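Local coordinates for venom allergen-like (VAL) 4 protein (Schistosoma mansoni, PDB 4P27) that is a lipid-binding SCP/TAPS (CAP superfamily) protein of a parasitic blood fluke that lacks the prototypical CAP sequence motifs, at residues R9-F14 against Y134-N139; A46-Q51 against D62-I67; K89-E94 against K113-N118. All blocks are in the same frame, centred on the assembly; numbering follows the deposited sequence.

Contact 1 of 3, residues R9-F14 against Y134-N139; sequences RAIYNF and YLIVCN
I11 is the residue of helix 6-22 that meets strand 133-141 here, and both branches of its side chain are used. CG2 lies against the sulfur of C138, with I11 CG2 to C138 SG at 3.6 Å, while the longer branch runs on toward I136 and ends with I11 CD1 at 4.2 Å from I136 CG2. The first torsion divides the work: CG1 stands beside the backbone N (chi1 -74°) and carries CD1 along the strand, and CG2, opposite the backbone N, drops onto the cysteine. All of these contacts are apolar, and no hydrogen bond crosses between the segments; the nearest CA pair, I11 and C138, is 8.8 Å apart.

The covalent element is the disulfide from C138 to C125 on the neighbouring strand 122-130. I11 also touches C125, so the isoleucine packs on both halves of the cystine, a link that ties two adjacent antiparallel strands together.

Polar bonding is confined to the backbone and to partners outside the pair. Segment 134-139 pairs on one side with strand 75-81, through I136 with A79 and C138 with N77, and on the other with strand 122-130, through V137 with G126. A helix packed by apolar side chains on one face of a central sheet, with helix 43-54 touching V137 on the other face, is the alpha-beta-alpha sandwich of the CAP fold.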
loop_
_atom_site.group_PDB
_atom_site.type_symbol
_atom_site.label_atom_id
_atom_site.label_comp_id
_atom_site.label_asym_id
_atom_site.label_seq_id
_atom_site.Cartn_x
_atom_site.Cartn_y
_atom_site.Cartn_z
ATOM N N ARG A 9 12.406 0.304 -6.249
ATOM C CA ARG A 9 12.062 1.397 -7.112
ATOM C C ARG A 9 10.761 1.104 -7.868
ATOM O O ARG A 9 9.871 1.927 -7.950
ATOM C CB ARG A 9 13.217 1.793 -8.077
ATOM C CG ARG A 9 12.791 2.788 -9.180
ATOM C CD ARG A 9 12.557 4.219 -8.673
ATOM N NE ARG A 9 13.705 4.667 -7.865
ATOM C CZ ARG A 9 13.791 5.777 -7.116
ATOM N NH1 ARG A 9 12.777 6.621 -7.020
ATOM N NH2 ARG A 9 14.911 6.011 -6.423
ATOM N N ALA A 10 10.641 -0.107 -8.389
ATOM C CA ALA A 10 9.440 -0.515 -9.021
ATOM C C ALA A 10 8.193 -0.405 -8.049
ATOM O O ALA A 10 7.096 -0.005 -8.482
ATOM C CB ALA A 10 9.643 -1.970 -9.496
ATOM N N ILE A 11 8.356 -0.818 -6.779
ATOM C CA ILE A 11 7.202 -0.851 -5.866
ATOM C C ILE A 11 6.835 0.648 -5.613
ATOM O O ILE A 11 5.724 1.004 -5.675
ATOM C CB ILE A 11 7.583 -1.540 -4.576
ATOM C CG1 ILE A 11 7.679 -3.064 -4.823
ATOM C CG2 ILE A 11 6.541 -1.211 -3.451
ATOM C CD1 ILE A 11 8.483 -3.769 -3.731
ATOM N N TYR A 12 7.820 1.503 -5.383
ATOM C CA TYR A 12 7.623 2.955 -5.168
ATOM C C TYR A 12 6.911 3.623 -6.322
ATOM O O TYR A 12 5.860 4.319 -6.132
ATOM C CB TYR A 12 9.002 3.623 -4.904
ATOM C CG TYR A 12 8.950 5.061 -4.429
ATOM C CD1 TYR A 12 7.852 5.543 -3.634
ATOM C CD2 TYR A 12 9.974 5.948 -4.749
ATOM C CE1 TYR A 12 7.831 6.847 -3.172
ATOM C CE2 TYR A 12 9.943 7.313 -4.323
ATOM C CZ TYR A 12 8.868 7.746 -3.546
ATOM O OH TYR A 12 8.812 9.056 -3.108
ATOM N N ASN A 13 7.376 3.344 -7.548
ATOM C CA ASN A 13 6.706 3.979 -8.709
ATOM C C ASN A 13 5.293 3.448 -8.943
ATOM O O ASN A 13 4.428 4.139 -9.476
ATOM C CB ASN A 13 7.500 3.720 -10.013
ATOM C CG ASN A 13 8.846 4.477 -10.084
ATOM O OD1 ASN A 13 9.753 4.011 -10.776
ATOM N ND2 ASN A 13 9.009 5.554 -9.338
ATOM N N PHE A 14 5.090 2.169 -8.707
ATOM C CA PHE A 14 3.753 1.603 -8.886
ATOM C C PHE A 14 2.786 2.336 -7.892
ATOM O O PHE A 14 1.689 2.708 -8.266
ATOM C CB PHE A 14 3.794 0.086 -8.569
ATOM C CG PHE A 14 2.496 -0.608 -8.912
ATOM C CD1 PHE A 14 1.415 -0.605 -8.005
ATOM C CD2 PHE A 14 2.335 -1.274 -10.116
ATOM C CE1 PHE A 14 0.222 -1.191 -8.339
ATOM C CE2 PHE A 14 1.130 -1.922 -10.450
ATOM C CZ PHE A 14 0.072 -1.872 -9.567
ATOM N N TYR A 134 8.476 -14.422 -3.302
ATOM C CA TYR A 134 8.924 -13.310 -2.456
ATOM C C TYR A 134 7.888 -13.255 -1.332
ATOM O O TYR A 134 6.718 -13.472 -1.573
ATOM C CB TYR A 134 8.845 -12.030 -3.288
ATOM C CG TYR A 134 9.974 -11.899 -4.291
ATOM C CD1 TYR A 134 11.276 -11.649 -3.850
ATOM C CD2 TYR A 134 9.745 -12.053 -5.657
ATOM C CE1 TYR A 134 12.307 -11.525 -4.757
ATOM C CE2 TYR A 134 10.773 -11.897 -6.571
ATOM C CZ TYR A 134 12.027 -11.674 -6.126
ATOM O OH TYR A 134 13.063 -11.545 -7.004
ATOM N N LEU A 135 8.356 -12.988 -0.118
ATOM C CA LEU A 135 7.617 -12.258 0.892
ATOM C C LEU A 135 7.914 -10.745 0.680
ATOM O O LEU A 135 9.048 -10.320 0.800
ATOM C CB LEU A 135 8.068 -12.716 2.263
ATOM C CG LEU A 135 7.258 -12.030 3.408
ATOM C CD1 LEU A 135 5.742 -12.132 3.222
ATOM C CD2 LEU A 135 7.591 -12.765 4.659
ATOM N N ILE A 136 6.904 -9.988 0.246
ATOM C CA ILE A 136 6.989 -8.517 0.144
ATOM C C ILE A 136 6.210 -7.812 1.299
ATOM O O ILE A 136 5.051 -8.197 1.577
ATOM C CB ILE A 136 6.382 -8.102 -1.165
ATOM C CG1 ILE A 136 7.087 -8.876 -2.297
ATOM C CG2 ILE A 136 6.445 -6.571 -1.333
ATOM C CD1 ILE A 136 6.211 -8.986 -3.523
ATOM N N VAL A 137 6.895 -6.890 2.010
ATOM C CA VAL A 137 6.359 -6.131 3.144
ATOM C C VAL A 137 6.465 -4.676 2.706
ATOM O O VAL A 137 7.567 -4.265 2.375
ATOM C CB VAL A 137 7.186 -6.335 4.401
ATOM C CG1 VAL A 137 6.640 -5.536 5.614
ATOM C CG2 VAL A 137 7.253 -7.850 4.722
ATOM N N CYS A 138 5.334 -3.938 2.638
ATOM C CA CYS A 138 5.353 -2.439 2.560
ATOM C C CYS A 138 4.816 -1.899 3.838
ATOM O O CYS A 138 3.765 -2.393 4.311
ATOM C CB CYS A 138 4.497 -1.890 1.423
ATOM S SG CYS A 138 5.292 -2.061 -0.196
ATOM N N ASN A 139 5.579 -0.963 4.405
ATOM C CA ASN A 139 5.182 -0.178 5.574
ATOM C C ASN A 139 4.829 1.206 5.133
ATOM O O ASN A 139 5.448 1.757 4.202
ATOM C CB ASN A 139 6.232 -0.108 6.671
ATOM C CG ASN A 139 6.447 -1.438 7.322
ATOM O OD1 ASN A 139 5.493 -2.165 7.506
ATOM N ND2 ASN A 139 7.734 -1.795 7.647
#

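Contact 2 of 3, residues A46-Q51 against D62-I67; sequences ANKAKQ and DPNDFI
K48 reaches from helix 43-54 to the short 3-10 segment 63-66, and its bent side chain carries the direct contact. CG lies beside the backbone N (chi1 -75°), and the chain then turns twice more, at chi2 (-89°) and chi3 (-47°), before it straightens at the ammonium end. These bends bring K48 CE to 3.7 Å from I67 O, a contact without a hydrogen bond. They also set K48 NZ at 3.4 Å from N64 O, a weak hydrogen bond. N64 meets the lysine at about a right angle: its CG, opposite the backbone N, carries the amide to the lysine tip, where K48 NZ and N64 ND2 are 3.6 Å apart. Since both nitrogens are donors, this is an approach without a bond between them.

D65 joins the helix through water. One water molecule donates to K48 O and to D65 OD1, at 2.9 Å from each, bridging the helix backbone and the carboxylate. The same OD1 is held in a salt bridge by R55, and OD2 makes a weak bond to S60 OG. K48 NZ stays 4.9 Å from D65 OD1, so lysine and aspartate make no salt bridge, although the opposite charges would probably still attract. Within the turn, N64 N is weakly bonded to D62 OD1.

A49, the next residue, touches V137 and N139 of the central sheet, while K48 leaves the flank of the helix toward the loop. This is a polar, partly water-mediated surface contact between an outer helix of the CAP sandwich and the 3-10 turn in the loop leading to strand 75-81.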
loop_
_atom_site.group_PDB
_atom_site.type_symbol
_atom_site.label_atom_id
_atom_site.label_comp_id
_atom_site.label_asym_id
_atom_site.label_seq_id
_atom_site.Cartn_x
_atom_site.Cartn_y
_atom_site.Cartn_z
ATOM N N ALA A 46 11.630 1.084 5.362
ATOM C CA ALA A 46 12.111 0.111 4.367
ATOM C C ALA A 46 12.989 -0.979 5.027
ATOM O O ALA A 46 12.801 -2.170 4.809
ATOM C CB ALA A 46 12.863 0.784 3.244
ATOM N N ASN A 47 13.850 -0.563 5.939
ATOM C CA ASN A 47 14.657 -1.505 6.669
ATOM C C ASN A 47 13.854 -2.355 7.579
ATOM O O ASN A 47 14.166 -3.572 7.734
ATOM C CB ASN A 47 15.729 -0.774 7.480
ATOM C CG ASN A 47 16.719 -0.097 6.586
ATOM O OD1 ASN A 47 16.756 -0.348 5.369
ATOM N ND2 ASN A 47 17.512 0.810 7.157
ATOM N N LYS A 48 12.846 -1.767 8.236
ATOM C CA LYS A 48 12.059 -2.598 9.150
ATOM C C LYS A 48 11.281 -3.610 8.327
ATOM O O LYS A 48 11.158 -4.796 8.728
ATOM C CB LYS A 48 11.195 -1.798 10.081
ATOM C CG LYS A 48 12.101 -1.167 11.183
ATOM C CD LYS A 48 12.307 -2.040 12.424
ATOM C CE LYS A 48 10.965 -2.585 12.893
ATOM N NZ LYS A 48 11.121 -3.438 14.081
ATOM N N ALA A 49 10.866 -3.149 7.145
ATOM C CA ALA A 49 10.060 -3.987 6.212
ATOM C C ALA A 49 10.928 -5.170 5.847
ATOM O O ALA A 49 10.469 -6.320 5.794
ATOM C CB ALA A 49 9.682 -3.216 4.955
ATOM N N LYS A 50 12.188 -4.867 5.567
ATOM C CA LYS A 50 13.170 -5.882 5.103
ATOM C C LYS A 50 13.558 -6.904 6.190
ATOM O O LYS A 50 13.582 -8.094 5.930
ATOM C CB LYS A 50 14.451 -5.159 4.634
ATOM C CG LYS A 50 15.317 -6.054 3.772
ATOM C CD LYS A 50 15.405 -5.491 2.362
ATOM C CE LYS A 50 16.483 -4.397 2.188
ATOM N NZ LYS A 50 17.826 -4.986 1.927
ATOM N N GLN A 51 13.828 -6.444 7.430
ATOM C CA GLN A 51 14.036 -7.371 8.534
ATOM C C GLN A 51 12.845 -8.317 8.674
ATOM O O GLN A 51 13.044 -9.501 8.917
ATOM C CB GLN A 51 14.254 -6.610 9.885
ATOM C CG GLN A 51 15.563 -5.788 9.881
ATOM C CD GLN A 51 15.588 -4.762 11.008
ATOM O OE1 GLN A 51 15.519 -3.542 10.788
ATOM N NE2 GLN A 51 15.650 -5.257 12.230
ATOM N N ASP A 62 2.825 -10.577 15.427
ATOM C CA ASP A 62 3.955 -9.704 15.843
ATOM C C ASP A 62 3.726 -8.173 15.725
ATOM O O ASP A 62 4.188 -7.529 14.752
ATOM C CB ASP A 62 5.311 -10.144 15.206
ATOM C CG ASP A 62 6.480 -9.813 16.083
ATOM O OD1 ASP A 62 6.273 -9.088 17.074
ATOM O OD2 ASP A 62 7.613 -10.211 15.777
ATOM N N PRO A 63 3.035 -7.581 16.733
ATOM C CA PRO A 63 3.184 -6.133 16.966
ATOM C C PRO A 63 4.579 -5.417 17.129
ATOM O O PRO A 63 4.608 -4.233 16.856
ATOM C CB PRO A 63 2.184 -5.877 18.105
ATOM C CG PRO A 63 1.052 -6.788 17.701
ATOM C CD PRO A 63 1.788 -8.072 17.370
ATOM N N ASN A 64 5.698 -6.077 17.474
ATOM C CA ASN A 64 7.072 -5.525 17.222
ATOM C C ASN A 64 7.283 -5.015 15.734
ATOM O O ASN A 64 8.059 -4.117 15.462
ATOM C CB ASN A 64 8.177 -6.583 17.602
ATOM C CG ASN A 64 9.600 -5.962 17.861
ATOM O OD1 ASN A 64 10.417 -6.463 18.693
ATOM N ND2 ASN A 64 9.901 -4.872 17.162
ATOM N N ASP A 65 6.611 -5.616 14.757
ATOM C CA ASP A 65 6.869 -5.200 13.371
ATOM C C ASP A 65 6.238 -3.864 13.047
ATOM O O ASP A 65 6.549 -3.274 12.014
ATOM C CB ASP A 65 6.323 -6.284 12.463
ATOM C CG ASP A 65 7.272 -7.497 12.451
ATOM O OD1 ASP A 65 8.496 -7.303 12.677
ATOM O OD2 ASP A 65 6.791 -8.583 12.220
ATOM N N PHE A 66 5.329 -3.429 13.927
ATOM C CA PHE A 66 4.653 -2.119 13.826
ATOM C C PHE A 66 5.229 -0.997 14.687
ATOM O O PHE A 66 4.705 0.148 14.703
ATOM C CB PHE A 66 3.149 -2.297 14.107
ATOM C CG PHE A 66 2.469 -3.164 13.107
ATOM C CD1 PHE A 66 2.513 -4.565 13.238
ATOM C CD2 PHE A 66 1.814 -2.593 11.993
ATOM C CE1 PHE A 66 1.898 -5.386 12.280
ATOM C CE2 PHE A 66 1.168 -3.410 11.059
ATOM C CZ PHE A 66 1.230 -4.810 11.194
ATOM N N ILE A 67 6.348 -1.263 15.344
ATOM C CA ILE A 67 6.954 -0.202 16.149
ATOM C C ILE A 67 8.188 0.256 15.415
ATOM O O ILE A 67 9.122 -0.508 15.323
ATOM C CB ILE A 67 7.311 -0.707 17.590
ATOM C CG1 ILE A 67 6.026 -1.294 18.226
ATOM C CG2 ILE A 67 7.886 0.497 18.359
ATOM C CD1 ILE A 67 6.149 -2.136 19.537
HETATM O O HOH W 1 10.569 -5.784 11.355
#

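Contact 3 of 3, residues K89-E94 against K113-N118; sequences KDWLEE and KQMVWN. With NAG (2-acetamido-2-deoxy-beta-D-glucopyranose), chain B.
M115 points its thioether at helix 84-93, and the tight part of the contact gathers round that sulfur. M115 SD lies 3.8 Å from W91 CB, at the edge of the indole and near its plane. The closest ring atom is W91 CE3, 4.2 Å from M115 SD. The two side chains cross at about a right angle. M115 is extended through chi2 and then bends at chi3 (73°), which swings CE off the line of the chain toward helix 6-22, where F14, H15 and V18 touch the residue. The indole in turn rests on C138 and Y140 of the central sheet, and its NE1 is hydrogen-bonded to L78 O, so the one polar atom of this buried ring is satisfied.

L92 forms the looser, partly exposed side. Its backbone N lies 4.1 Å from M115 SD, but its side chain comes no nearer than 4.7 Å to segment 113-118. Beyond V116, the first residue to leave helical geometry, the chain draws away from helix 84-93.

No hydrogen bond joins segments 89-94 and 113-118, so their packing depends on shape and dispersion around one sulfur. E94 flanks this apolar core with a polar grip, bonding N111 and Y112 of helix 110-115. The covalent bond from N118 ND2 to C1 of the N-acetylglucosamine stands apart from the helix-helix packing.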
loop_
_atom_site.group_PDB
_atom_site.type_symbol
_atom_site.label_atom_id
_atom_site.label_comp_id
_atom_site.label_asym_id
_atom_site.label_seq_id
_atom_site.Cartn_x
_atom_site.Cartn_y
_atom_site.Cartn_z
ATOM N N LYS A 89 -0.080 -5.667 -8.443
ATOM C CA LYS A 89 -1.301 -5.716 -9.198
ATOM C C LYS A 89 -2.402 -6.425 -8.395
ATOM O O LYS A 89 -3.567 -6.040 -8.437
ATOM C CB LYS A 89 -1.061 -6.510 -10.477
ATOM C CG LYS A 89 -2.052 -6.128 -11.550
ATOM C CD LYS A 89 -2.460 -7.284 -12.469
ATOM C CE LYS A 89 -3.204 -6.680 -13.668
ATOM N NZ LYS A 89 -3.221 -7.523 -14.894
ATOM N N ASP A 90 -2.032 -7.485 -7.692
ATOM C CA ASP A 90 -2.958 -8.086 -6.766
ATOM C C ASP A 90 -3.494 -7.088 -5.683
ATOM O O ASP A 90 -4.710 -7.028 -5.381
ATOM C CB ASP A 90 -2.281 -9.251 -6.090
ATOM C CG ASP A 90 -3.172 -9.931 -5.103
ATOM O OD1 ASP A 90 -4.246 -10.360 -5.508
ATOM O OD2 ASP A 90 -2.830 -10.063 -3.912
ATOM N N TRP A 91 -2.590 -6.329 -5.070
ATOM C CA TRP A 91 -3.040 -5.342 -4.087
ATOM C C TRP A 91 -3.983 -4.334 -4.762
ATOM O O TRP A 91 -5.068 -4.011 -4.245
ATOM C CB TRP A 91 -1.827 -4.574 -3.515
ATOM C CG TRP A 91 -0.962 -5.358 -2.619
ATOM C CD1 TRP A 91 -1.161 -6.608 -2.163
ATOM C CD2 TRP A 91 0.291 -4.904 -2.083
ATOM N NE1 TRP A 91 -0.064 -7.010 -1.347
ATOM C CE2 TRP A 91 0.815 -5.933 -1.294
ATOM C CE3 TRP A 91 1.009 -3.670 -2.175
ATOM C CZ2 TRP A 91 2.037 -5.803 -0.628
ATOM C CZ3 TRP A 91 2.195 -3.583 -1.532
ATOM C CH2 TRP A 91 2.715 -4.628 -0.789
ATOM N N LEU A 92 -3.559 -3.777 -5.893
ATOM C CA LEU A 92 -4.379 -2.767 -6.589
ATOM C C LEU A 92 -5.827 -3.237 -6.916
ATOM O O LEU A 92 -6.810 -2.527 -6.682
ATOM C CB LEU A 92 -3.623 -2.305 -7.888
ATOM C CG LEU A 92 -4.501 -1.505 -8.890
ATOM C CD1 LEU A 92 -4.936 -0.175 -8.291
ATOM C CD2 LEU A 92 -3.732 -1.248 -10.201
ATOM N N GLU A 93 -5.956 -4.444 -7.449
ATOM C CA GLU A 93 -7.214 -4.847 -8.073
ATOM C C GLU A 93 -8.216 -5.219 -7.021
ATOM O O GLU A 93 -9.351 -5.506 -7.352
ATOM C CB GLU A 93 -7.025 -6.061 -8.956
ATOM C CG GLU A 93 -5.801 -5.906 -9.793
ATOM C CD GLU A 93 -6.112 -5.955 -11.227
ATOM O OE1 GLU A 93 -6.624 -4.961 -11.734
ATOM O OE2 GLU A 93 -5.847 -7.003 -11.809
ATOM N N GLU A 94 -7.811 -5.191 -5.764
ATOM C CA GLU A 94 -8.786 -5.186 -4.727
ATOM C C GLU A 94 -9.737 -4.033 -4.828
ATOM O O GLU A 94 -10.741 -4.049 -4.119
ATOM C CB GLU A 94 -8.120 -5.103 -3.360
ATOM C CG GLU A 94 -7.278 -6.301 -3.039
ATOM C CD GLU A 94 -6.743 -6.196 -1.633
ATOM O OE1 GLU A 94 -6.969 -5.167 -0.922
ATOM O OE2 GLU A 94 -6.078 -7.133 -1.241
ATOM N N LYS A 113 -6.996 -0.008 -0.159
ATOM C CA LYS A 113 -7.278 1.171 0.624
ATOM C C LYS A 113 -6.032 1.848 1.214
ATOM O O LYS A 113 -5.944 3.068 1.225
ATOM C CB LYS A 113 -8.304 0.909 1.786
ATOM C CG LYS A 113 -9.724 0.546 1.330
ATOM C CD LYS A 113 -10.621 0.254 2.562
ATOM C CE LYS A 113 -11.019 1.550 3.266
ATOM N NZ LYS A 113 -12.025 1.235 4.373
ATOM N N GLN A 114 -5.093 1.051 1.698
ATOM C CA GLN A 114 -3.859 1.576 2.203
ATOM C C GLN A 114 -3.059 2.260 1.067
ATOM O O GLN A 114 -2.419 3.287 1.319
ATOM C CB GLN A 114 -3.007 0.447 2.810
ATOM C CG GLN A 114 -1.664 0.962 3.307
ATOM C CD GLN A 114 -1.839 1.981 4.496
ATOM O OE1 GLN A 114 -1.957 1.560 5.642
ATOM N NE2 GLN A 114 -1.768 3.282 4.223
ATOM N N MET A 115 -3.074 1.674 -0.151
ATOM C CA MET A 115 -2.302 2.306 -1.265
ATOM C C MET A 115 -2.862 3.662 -1.640
ATOM O O MET A 115 -2.115 4.510 -2.018
ATOM C CB MET A 115 -2.309 1.432 -2.539
ATOM C CG MET A 115 -1.436 0.138 -2.371
ATOM S SD MET A 115 -1.515 -0.843 -3.915
ATOM C CE MET A 115 -0.523 0.135 -4.927
ATOM N N VAL A 116 -4.172 3.887 -1.512
ATOM C CA VAL A 116 -4.741 5.187 -1.887
ATOM C C VAL A 116 -5.109 6.062 -0.670
ATOM O O VAL A 116 -5.833 7.022 -0.800
ATOM C CB VAL A 116 -5.966 5.069 -2.831
ATOM C CG1 VAL A 116 -5.558 4.502 -4.217
ATOM C CG2 VAL A 116 -7.144 4.285 -2.204
ATOM N N TRP A 117 -4.470 5.778 0.458
ATOM C CA TRP A 117 -4.812 6.418 1.719
ATOM C C TRP A 117 -4.306 7.813 1.671
ATOM O O TRP A 117 -3.091 8.078 1.466
ATOM C CB TRP A 117 -4.265 5.635 2.943
ATOM C CG TRP A 117 -4.964 6.148 4.173
ATOM C CD1 TRP A 117 -4.491 7.089 5.078
ATOM C CD2 TRP A 117 -6.269 5.765 4.609
ATOM N NE1 TRP A 117 -5.478 7.329 6.070
ATOM C CE2 TRP A 117 -6.569 6.525 5.793
ATOM C CE3 TRP A 117 -7.238 4.863 4.101
ATOM C CZ2 TRP A 117 -7.803 6.398 6.484
ATOM C CZ3 TRP A 117 -8.453 4.715 4.829
ATOM C CH2 TRP A 117 -8.690 5.494 5.990
ATOM N N ASN A 118 -5.221 8.757 1.811
ATOM C CA ASN A 118 -4.823 10.168 1.541
ATOM C C ASN A 118 -3.831 10.796 2.538
ATOM O O ASN A 118 -2.997 11.617 2.126
ATOM C CB ASN A 118 -6.065 11.061 1.391
ATOM C CG ASN A 118 -6.764 11.299 2.725
ATOM O OD1 ASN A 118 -6.692 10.465 3.675
ATOM N ND2 ASN A 118 -7.502 12.395 2.791
HETATM C C1 NAG B . -8.139 12.975 3.856
HETATM C C2 NAG B . -8.064 14.503 4.010
HETATM C C3 NAG B . -8.971 15.031 5.079
HETATM C C4 NAG B . -10.349 14.482 4.837
HETATM C C5 NAG B . -10.289 12.973 4.918
HETATM C C6 NAG B . -11.692 12.434 4.851
HETATM C C7 NAG B . -5.862 15.139 3.406
HETATM C C8 NAG B . -4.497 15.491 3.855
HETATM N N2 NAG B . -6.754 14.971 4.338
HETATM O O3 NAG B . -8.964 16.451 5.032
HETATM O O4 NAG B . -11.215 14.978 5.811
HETATM O O5 NAG B . -9.465 12.488 3.874
HETATM O O6 NAG B . -11.705 11.028 4.807
HETATM O O7 NAG B . -6.090 15.005 2.243
#

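Overall arrangement
Contacts 1 and 3 belong to the interior, with centres 12 Å apart, and they touch: C138 SG lies 3.7 Å from W91 CH2, and F14 CD1 lies 3.7 Å from M115 CE. Helices 6-22 and 84-93 thus share one apolar layer over the same side of the sheet, built in both contacts round sulfur and aliphatic carbon. Contact 2 is on the surface, about 20 Å from contact 3 between centres. It meets contact 1 through A49 and V137, across the opposite face of strand 133-141. The sheet, with that strand in it, lies between the two helical layers. The two buried contacts are apolar, whereas the surface one is polar and partly water-mediated.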